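Long-range contacts in kojibiose phosphorylase (Gut metagenome, PDB 6W0P), which is a phosphorylase of glycoside hydrolase family 65, built from an N-terminal beta domain, a helical catalytic domain and a small C-terminal beta domain: residues N687-L692 with I732-V737; K710-T715 with I725-K730. All coordinates share one frame; numbering follows the deposited sequence. Where two conformers were deposited one is given.

Both contacts lie in the small C-terminal beta domain, their centres 12 Å apart, in two sheets that pack on each other. Interaction 1 pairs parallel strands 689-692 and 733-737 at the middle of a four-stranded mixed sheet; interaction 2 pairs the antiparallel hairpin strands 712-718 and 722-726 of the five-stranded sheet. Each is partly buried. Leu690, Leu692, Ile735 and Val737 of the first meet Leu714 and Ile725 of the second in a shared apolar layer, while a salt bridge from Asp688 to Lys710 joins the adjoining turns. Their chemistry differs: asparagines and aliphatic chains flank the parallel pair, whereas the hairpin opens into a polar cluster of histidine, lysine and threonine.

Interaction 1. Residues N687-L692 with I732-V737; sequences NDILNL and ILPINV
Asn691 lays its side-chain amide alongside that of Asn736, the two planes 10° apart and pointing the same way, with Asn691 OD1 3.5 Å from Asn736 CB. Asn736 has CG anti to its backbone N (chi1 -162°), whereas CG of Asn691 stands beside the backbone N (chi1 -72°), and its amide comes close against the CB of its neighbour. Asn691 ND2 turns back to Ile689 O in a weak bond. These strands, 689-692 and 733-737, form the parallel central pair of the four-stranded mixed sheet in the C-terminal domain of this family 65 protein. On the opposite face Leu690 and Leu692 are apolar neighbours of Ile735, whose side chain has a second conformer; with Val737 this face packs against Leu714, Val716 and Ile725 of the neighbouring sheet. Asn736 joins the backbones in both directions: its N gives a hydrogen bond to Leu690 O (2.9 Å), and its O receives one from Leu692 N (2.8 Å). Where the strands begin to part, a water accepts from Leu690 N and donates to Pro734 O (2.6 Å).

Interaction 2. Residues K710-T715 with I725-K730; sequences KNHLLT and ITKKTK
The imidazole of His712 meets Thr729 edge-on: OG1 lies in the ring plane, 2.5 Å from ND1, in a hydrogen bond whose donor could be either group and whose exact length is doubtful. The two side chains cross at about a right angle. In Thr729, OG1 sits between the backbone N and the carbonyl carbon (chi1 47°), which turns the hydroxyl to the ring and carries CG2 toward Asn711 O. Lys727 passes the imidazole obliquely, with CD 3.4 Å from ND1, and runs beside Leu714, pointing the same way. Its chain is extended until a bend at chi4 (60°), and Lys727 NZ gives hydrogen bonds to Asn731 O, Thr729 OG1 (2.8 Å) and Ile745 O, with a weak one to Thr729 O. Farther along, the segments close into the beta hairpin of strands 712-718 and 722-726, where Thr715 and Thr726 form an antiparallel hydrogen-bonded pair: Thr715 N to Thr726 O is 2.9 Å and nearly straight (176°), and Thr726 N returns to Thr715 O. Their side chains cross, Thr726 OG1 lying 3.4 Å from Thr715 CB. Between these ends a water donates to Leu713 O and accepts from Lys728 N, bridging the diverging backbones. With a buried lysine bonded to the same hydroxyl, Thr729 OG1 may be polarised, and the nearby positive charge would probably disfavour protonation of His712.

Interaction 1. Residues N687-L692 with I732-V737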
ATOM      1  N   ASN A 687       5.168   8.918 -44.220  1.00 43.47           N
ATOM      2  CA  ASN A 687       6.367   9.249 -45.033  1.00 43.80           C
ATOM      3  C   ASN A 687       6.384  10.759 -45.272  1.00 43.40           C
ATOM      4  O   ASN A 687       6.602  11.171 -46.427  1.00 42.99           O
ATOM      5  CB  ASN A 687       6.389   8.476 -46.359  1.00 44.87           C
ATOM      6  CG  ASN A 687       6.270   6.980 -46.147  1.00 46.37           C
ATOM      7  OD1 ASN A 687       6.823   6.435 -45.190  1.00 44.86           O
ATOM      8  ND2 ASN A 687       5.558   6.301 -47.037  1.00 46.57           N
ATOM      9  N   ASP A 688       6.090  11.551 -44.233  1.00 42.49           N
ATOM     10  CA  ASP A 688       6.242  13.031 -44.258  1.00 41.35           C
ATOM     11  C   ASP A 688       5.240  13.662 -45.240  1.00 39.76           C
ATOM     12  O   ASP A 688       5.526  14.766 -45.730  1.00 39.08           O
ATOM     13  CB  ASP A 688       7.688  13.390 -44.617  1.00 41.91           C
ATOM     14  CG  ASP A 688       8.064  14.782 -44.168  1.00 42.27           C
ATOM     15  OD1 ASP A 688       7.638  15.146 -43.070  1.00 42.93           O
ATOM     16  OD2 ASP A 688       8.753  15.490 -44.925  1.00 41.50           O
ATOM     17  N   ILE A 689       4.115  12.984 -45.506  1.00 38.47           N
ATOM     18  CA  ILE A 689       2.978  13.462 -46.349  1.00 37.95           C
ATOM     19  C   ILE A 689       1.738  13.493 -45.452  1.00 36.63           C
ATOM     20  O   ILE A 689       1.422  12.457 -44.844  1.00 35.56           O
ATOM     21  CB  ILE A 689       2.708  12.543 -47.561  1.00 38.98           C
ATOM     22  CG1 ILE A 689       3.949  12.216 -48.408  1.00 40.34           C
ATOM     23  CG2 ILE A 689       1.574  13.100 -48.391  1.00 38.91           C
ATOM     24  CD1 ILE A 689       4.484  13.360 -49.233  1.00 41.58           C
ATOM     25  N   LEU A 690       1.023  14.615 -45.416  1.00 35.52           N
ATOM     26  CA  LEU A 690      -0.244  14.721 -44.661  1.00 34.30           C
ATOM     27  C   LEU A 690      -1.333  13.929 -45.391  1.00 33.29           C
ATOM     28  O   LEU A 690      -1.554  14.190 -46.593  1.00 33.53           O
ATOM     29  CB  LEU A 690      -0.618  16.200 -44.510  1.00 34.48           C
ATOM     30  CG  LEU A 690      -1.824  16.481 -43.622  1.00 33.72           C
ATOM     31  CD1 LEU A 690      -1.510  17.596 -42.644  1.00 33.91           C
ATOM     32  CD2 LEU A 690      -3.034  16.840 -44.456  1.00 34.11           C
ATOM     33  N   ASN A 691      -2.001  13.045 -44.650  1.00 31.87           N
ATOM     34  CA  ASN A 691      -3.161  12.240 -45.083  1.00 31.89           C
ATOM     35  C   ASN A 691      -4.418  12.711 -44.343  1.00 31.49           C
ATOM     36  O   ASN A 691      -4.337  13.023 -43.136  1.00 30.25           O
ATOM     37  CB  ASN A 691      -2.964  10.743 -44.816  1.00 32.30           C
ATOM     38  CG  ASN A 691      -1.963  10.056 -45.728  1.00 32.41           C
ATOM     39  OD1 ASN A 691      -2.332   9.128 -46.430  1.00 32.50           O
ATOM     40  ND2 ASN A 691      -0.710  10.491 -45.717  1.00 32.29           N
ATOM     41  N   LEU A 692      -5.548  12.714 -45.052  1.00 31.69           N
ATOM     42  CA  LEU A 692      -6.916  12.909 -44.502  1.00 32.02           C
ATOM     43  C   LEU A 692      -7.814  11.809 -45.064  1.00 32.59           C
ATOM     44  O   LEU A 692      -7.586  11.423 -46.225  1.00 32.74           O
ATOM     45  CB  LEU A 692      -7.447  14.284 -44.922  1.00 32.16           C
ATOM     46  CG  LEU A 692      -6.661  15.490 -44.406  1.00 31.88           C
ATOM     47  CD1 LEU A 692      -7.201  16.779 -45.023  1.00 32.11           C
ATOM     48  CD2 LEU A 692      -6.730  15.561 -42.897  1.00 31.63           C
ATOM     49  N   ILE A 732       3.369  24.450 -53.319  1.00 36.69           N
ATOM     50  CA  ILE A 732       2.642  23.153 -53.368  1.00 36.48           C
ATOM     51  C   ILE A 732       2.810  22.436 -52.026  1.00 35.69           C
ATOM     52  O   ILE A 732       3.958  22.221 -51.605  1.00 35.49           O
ATOM     53  CB  ILE A 732       3.155  22.315 -54.553  1.00 37.71           C
ATOM     54  CG1 ILE A 732       2.675  22.903 -55.892  1.00 37.82           C
ATOM     55  CG2 ILE A 732       2.776  20.839 -54.381  1.00 37.48           C
ATOM     56  CD1 ILE A 732       3.470  22.418 -57.092  1.00 38.39           C
ATOM     57  N   LEU A 733       1.701  22.057 -51.389  1.00 35.28           N
ATOM     58  CA  LEU A 733       1.728  20.989 -50.360  1.00 35.73           C
ATOM     59  C   LEU A 733       1.111  19.742 -50.969  1.00 35.92           C
ATOM     60  O   LEU A 733      -0.063  19.757 -51.320  1.00 36.09           O
ATOM     61  CB  LEU A 733       0.953  21.394 -49.100  1.00 34.67           C
ATOM     62  CG  LEU A 733       0.937  20.314 -48.019  1.00 34.26           C
ATOM     63  CD1 LEU A 733       2.354  20.000 -47.555  1.00 34.29           C
ATOM     64  CD2 LEU A 733       0.050  20.711 -46.838  1.00 33.74           C
ATOM     65  N   PRO A 734       1.860  18.636 -51.093  1.00 37.27           N
ATOM     66  CA  PRO A 734       1.255  17.349 -51.393  1.00 37.48           C
ATOM     67  C   PRO A 734       0.395  16.895 -50.223  1.00 37.72           C
ATOM     68  O   PRO A 734       0.821  16.967 -49.095  1.00 39.08           O
ATOM     69  CB  PRO A 734       2.417  16.377 -51.576  1.00 38.32           C
ATOM     70  CG  PRO A 734       3.608  17.065 -50.959  1.00 38.30           C
ATOM     71  CD  PRO A 734       3.328  18.552 -51.006  1.00 38.33           C
ATOM     72  N   ILE A 735      -0.791  16.427 -50.534  1.00 37.79           N
ATOM     73  CA  ILE A 735      -1.728  15.916 -49.508  0.60 37.93           C
ATOM     74  C   ILE A 735      -2.446  14.692 -50.083  1.00 38.64           C
ATOM     75  O   ILE A 735      -2.767  14.689 -51.277  1.00 40.01           O
ATOM     76  CB  ILE A 735      -2.657  17.059 -49.055  0.60 37.52           C
ATOM     77  CG1 ILE A 735      -3.693  16.601 -48.028  0.60 36.75           C
ATOM     78  CG2 ILE A 735      -3.303  17.751 -50.249  0.60 37.83           C
ATOM     79  CD1 ILE A 735      -4.495  17.746 -47.470  0.60 36.27           C
ATOM     80  N   ASN A 736      -2.641  13.689 -49.239  1.00 38.83           N
ATOM     81  CA  ASN A 736      -3.241  12.391 -49.605  1.00 39.54           C
ATOM     82  C   ASN A 736      -4.661  12.365 -49.028  1.00 37.88           C
ATOM     83  O   ASN A 736      -4.786  12.446 -47.774  1.00 37.39           O
ATOM     84  CB  ASN A 736      -2.292  11.292 -49.126  1.00 42.07           C
ATOM     85  CG  ASN A 736      -2.578   9.988 -49.811  1.00 44.99           C
ATOM     86  OD1 ASN A 736      -3.699   9.504 -49.729  1.00 47.67           O
ATOM     87  ND2 ASN A 736      -1.597   9.454 -50.514  1.00 47.48           N
ATOM     88  N   VAL A 737      -5.695  12.358 -49.875  1.00 36.48           N
ATOM     89  CA  VAL A 737      -7.121  12.347 -49.424  1.00 36.53           C
ATOM     90  C   VAL A 737      -7.841  11.128 -50.023  1.00 37.13           C
ATOM     91  O   VAL A 737      -7.873  10.979 -51.282  1.00 37.41           O
ATOM     92  CB  VAL A 737      -7.870  13.660 -49.746  1.00 36.86           C
ATOM     93  CG1 VAL A 737      -9.206  13.732 -49.027  1.00 36.72           C
ATOM     94  CG2 VAL A 737      -7.057  14.902 -49.400  1.00 36.40           C
TER
HETATM   95  O   HOH W   1       2.150  16.832 -46.884  1.00 32.62           O
HETATM   96  O   HOH W   2      -5.876   9.386 -47.409  1.00 37.75           O

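Interaction 2. Residues K710-T715 with I725-K730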
ATOM      1  N   LYS A 710       4.067  22.160 -42.090  1.00 31.71           N
ATOM      2  CA  LYS A 710       5.117  22.709 -42.984  1.00 33.09           C
ATOM      3  C   LYS A 710       4.782  24.159 -43.342  1.00 33.39           C
ATOM      4  O   LYS A 710       4.843  24.516 -44.533  1.00 33.00           O
ATOM      5  CB  LYS A 710       5.241  21.860 -44.245  1.00 33.90           C
ATOM      6  CG  LYS A 710       5.722  20.433 -44.026  1.00 34.88           C
ATOM      7  CD  LYS A 710       6.248  19.835 -45.319  1.00 35.85           C
ATOM      8  CE  LYS A 710       6.447  18.339 -45.278  1.00 36.38           C
ATOM      9  NZ  LYS A 710       7.804  18.000 -44.806  1.00 37.07           N
ATOM     10  N   ASN A 711       4.427  24.938 -42.318  1.00 33.76           N
ATOM     11  CA  ASN A 711       4.131  26.395 -42.347  1.00 34.32           C
ATOM     12  C   ASN A 711       2.911  26.657 -43.223  1.00 34.45           C
ATOM     13  O   ASN A 711       2.770  27.814 -43.653  1.00 35.77           O
ATOM     14  CB  ASN A 711       5.326  27.216 -42.824  1.00 36.39           C
ATOM     15  CG  ASN A 711       6.511  27.123 -41.888  1.00 37.42           C
ATOM     16  OD1 ASN A 711       6.355  27.194 -40.673  1.00 40.45           O
ATOM     17  ND2 ASN A 711       7.701  26.954 -42.429  1.00 38.28           N
ATOM     18  N   HIS A 712       2.073  25.640 -43.486  1.00 33.55           N
ATOM     19  CA  HIS A 712       0.790  25.821 -44.206  1.00 33.21           C
ATOM     20  C   HIS A 712      -0.349  25.799 -43.199  1.00 32.98           C
ATOM     21  O   HIS A 712      -0.600  24.731 -42.631  1.00 33.22           O
ATOM     22  CB  HIS A 712       0.548  24.754 -45.272  1.00 33.37           C
ATOM     23  CG  HIS A 712       1.603  24.656 -46.316  1.00 33.33           C
ATOM     24  ND1 HIS A 712       1.678  25.542 -47.356  1.00 33.85           N
ATOM     25  CD2 HIS A 712       2.597  23.757 -46.494  1.00 33.18           C
ATOM     26  CE1 HIS A 712       2.692  25.206 -48.134  1.00 34.45           C
ATOM     27  NE2 HIS A 712       3.273  24.117 -47.624  1.00 33.98           N
ATOM     28  N   LEU A 713      -1.020  26.933 -43.027  1.00 32.62           N
ATOM     29  CA  LEU A 713      -2.258  27.002 -42.234  1.00 32.60           C
ATOM     30  C   LEU A 713      -3.398  26.433 -43.070  1.00 31.60           C
ATOM     31  O   LEU A 713      -3.853  27.132 -43.992  1.00 32.47           O
ATOM     32  CB  LEU A 713      -2.536  28.445 -41.816  1.00 33.05           C
ATOM     33  CG  LEU A 713      -3.822  28.642 -41.003  1.00 33.42           C
ATOM     34  CD1 LEU A 713      -3.914  27.614 -39.875  1.00 33.21           C
ATOM     35  CD2 LEU A 713      -3.898  30.064 -40.447  1.00 32.82           C
ATOM     36  N   LEU A 714      -3.825  25.214 -42.756  1.00 30.72           N
ATOM     37  CA  LEU A 714      -4.838  24.453 -43.542  1.00 30.26           C
ATOM     38  C   LEU A 714      -6.221  24.580 -42.907  1.00 29.52           C
ATOM     39  O   LEU A 714      -6.331  24.350 -41.684  1.00 29.03           O
ATOM     40  CB  LEU A 714      -4.447  22.979 -43.582  1.00 30.38           C
ATOM     41  CG  LEU A 714      -3.079  22.684 -44.160  1.00 30.80           C
ATOM     42  CD1 LEU A 714      -2.677  21.266 -43.823  1.00 31.42           C
ATOM     43  CD2 LEU A 714      -3.067  22.917 -45.664  1.00 31.20           C
ATOM     44  N   THR A 715      -7.227  24.855 -43.737  1.00 29.57           N
ATOM     45  CA  THR A 715      -8.671  24.796 -43.407  1.00 29.21           C
ATOM     46  C   THR A 715      -9.309  23.624 -44.156  1.00 29.50           C
ATOM     47  O   THR A 715      -9.240  23.589 -45.395  1.00 29.26           O
ATOM     48  CB  THR A 715      -9.391  26.105 -43.742  1.00 29.44           C
ATOM     49  OG1 THR A 715      -8.756  27.189 -43.061  1.00 29.44           O
ATOM     50  CG2 THR A 715     -10.852  26.072 -43.365  1.00 29.51           C
ATOM     51  N   ILE A 725     -10.599  21.807 -48.867  1.00 33.55           N
ATOM     52  CA  ILE A 725      -9.299  22.052 -48.187  1.00 33.20           C
ATOM     53  C   ILE A 725      -8.733  23.325 -48.806  1.00 33.96           C
ATOM     54  O   ILE A 725      -8.671  23.374 -50.075  1.00 34.51           O
ATOM     55  CB  ILE A 725      -8.344  20.858 -48.367  1.00 33.52           C
ATOM     56  CG1 ILE A 725      -8.937  19.550 -47.827  1.00 33.32           C
ATOM     57  CG2 ILE A 725      -6.988  21.155 -47.758  1.00 33.15           C
ATOM     58  CD1 ILE A 725      -8.331  18.311 -48.438  1.00 33.48           C
ATOM     59  N   THR A 726      -8.370  24.306 -47.972  1.00 33.36           N
ATOM     60  CA  THR A 726      -7.858  25.619 -48.423  1.00 34.10           C
ATOM     61  C   THR A 726      -6.584  25.982 -47.651  1.00 33.58           C
ATOM     62  O   THR A 726      -6.422  25.556 -46.483  1.00 33.86           O
ATOM     63  CB  THR A 726      -8.936  26.715 -48.329  1.00 34.67           C
ATOM     64  OG1 THR A 726      -9.696  26.585 -47.119  1.00 35.64           O
ATOM     65  CG2 THR A 726      -9.910  26.682 -49.485  1.00 35.11           C
ATOM     66  N   LYS A 727      -5.735  26.783 -48.290  1.00 33.61           N
ATOM     67  CA  LYS A 727      -4.603  27.504 -47.661  1.00 33.70           C
ATOM     68  C   LYS A 727      -4.292  28.770 -48.474  1.00 34.78           C
ATOM     69  O   LYS A 727      -4.733  28.869 -49.626  1.00 33.27           O
ATOM     70  CB  LYS A 727      -3.391  26.571 -47.520  1.00 33.08           C
ATOM     71  CG  LYS A 727      -2.549  26.336 -48.761  1.00 32.77           C
ATOM     72  CD  LYS A 727      -1.474  25.295 -48.592  1.00 32.54           C
ATOM     73  CE  LYS A 727      -0.781  24.997 -49.906  1.00 33.03           C
ATOM     74  NZ  LYS A 727      -0.133  26.191 -50.498  1.00 33.04           N
ATOM     75  N   LYS A 728      -3.500  29.675 -47.889  1.00 36.81           N
ATOM     76  CA  LYS A 728      -3.125  30.988 -48.485  1.00 38.69           C
ATOM     77  C   LYS A 728      -1.664  30.970 -48.955  1.00 36.84           C
ATOM     78  O   LYS A 728      -1.262  31.913 -49.637  1.00 36.39           O
ATOM     79  CB  LYS A 728      -3.331  32.101 -47.448  1.00 41.54           C
ATOM     80  CG  LYS A 728      -4.729  32.172 -46.852  1.00 44.29           C
ATOM     81  CD  LYS A 728      -5.789  32.540 -47.857  1.00 48.03           C
ATOM     82  CE  LYS A 728      -6.418  33.883 -47.562  1.00 51.61           C
ATOM     83  NZ  LYS A 728      -7.315  33.780 -46.390  1.00 52.76           N
ATOM     84  N   THR A 729      -0.872  29.989 -48.538  1.00 36.02           N
ATOM     85  CA  THR A 729       0.538  29.873 -48.958  1.00 36.46           C
ATOM     86  C   THR A 729       0.548  29.628 -50.468  1.00 38.01           C
ATOM     87  O   THR A 729      -0.451  29.113 -51.003  1.00 37.78           O
ATOM     88  CB  THR A 729       1.287  28.789 -48.176  1.00 35.93           C
ATOM     89  OG1 THR A 729       0.478  27.616 -48.166  1.00 34.33           O
ATOM     90  CG2 THR A 729       1.639  29.226 -46.768  1.00 35.44           C
ATOM     91  N   LYS A 730       1.652  29.970 -51.121  1.00 39.38           N
ATOM     92  CA  LYS A 730       1.760  29.986 -52.600  1.00 40.52           C
ATOM     93  C   LYS A 730       2.344  28.674 -53.103  1.00 39.39           C
ATOM     94  O   LYS A 730       2.178  28.409 -54.292  1.00 40.99           O
ATOM     95  CB  LYS A 730       2.642  31.147 -53.066  1.00 42.52           C
ATOM     96  CG  LYS A 730       2.183  32.523 -52.597  1.00 43.44           C
ATOM     97  CD  LYS A 730       0.792  32.851 -53.078  1.00 45.50           C
ATOM     98  CE  LYS A 730       0.312  34.210 -52.616  1.00 46.91           C
ATOM     99  NZ  LYS A 730      -1.014  34.506 -53.207  1.00 48.40           N
TER
HETATM  100  O   HOH W   3      -2.557  29.146 -45.252  1.00 31.48           O
HETATM  101  O   HOH W   4     -11.676  24.894 -46.794  1.00 37.79           O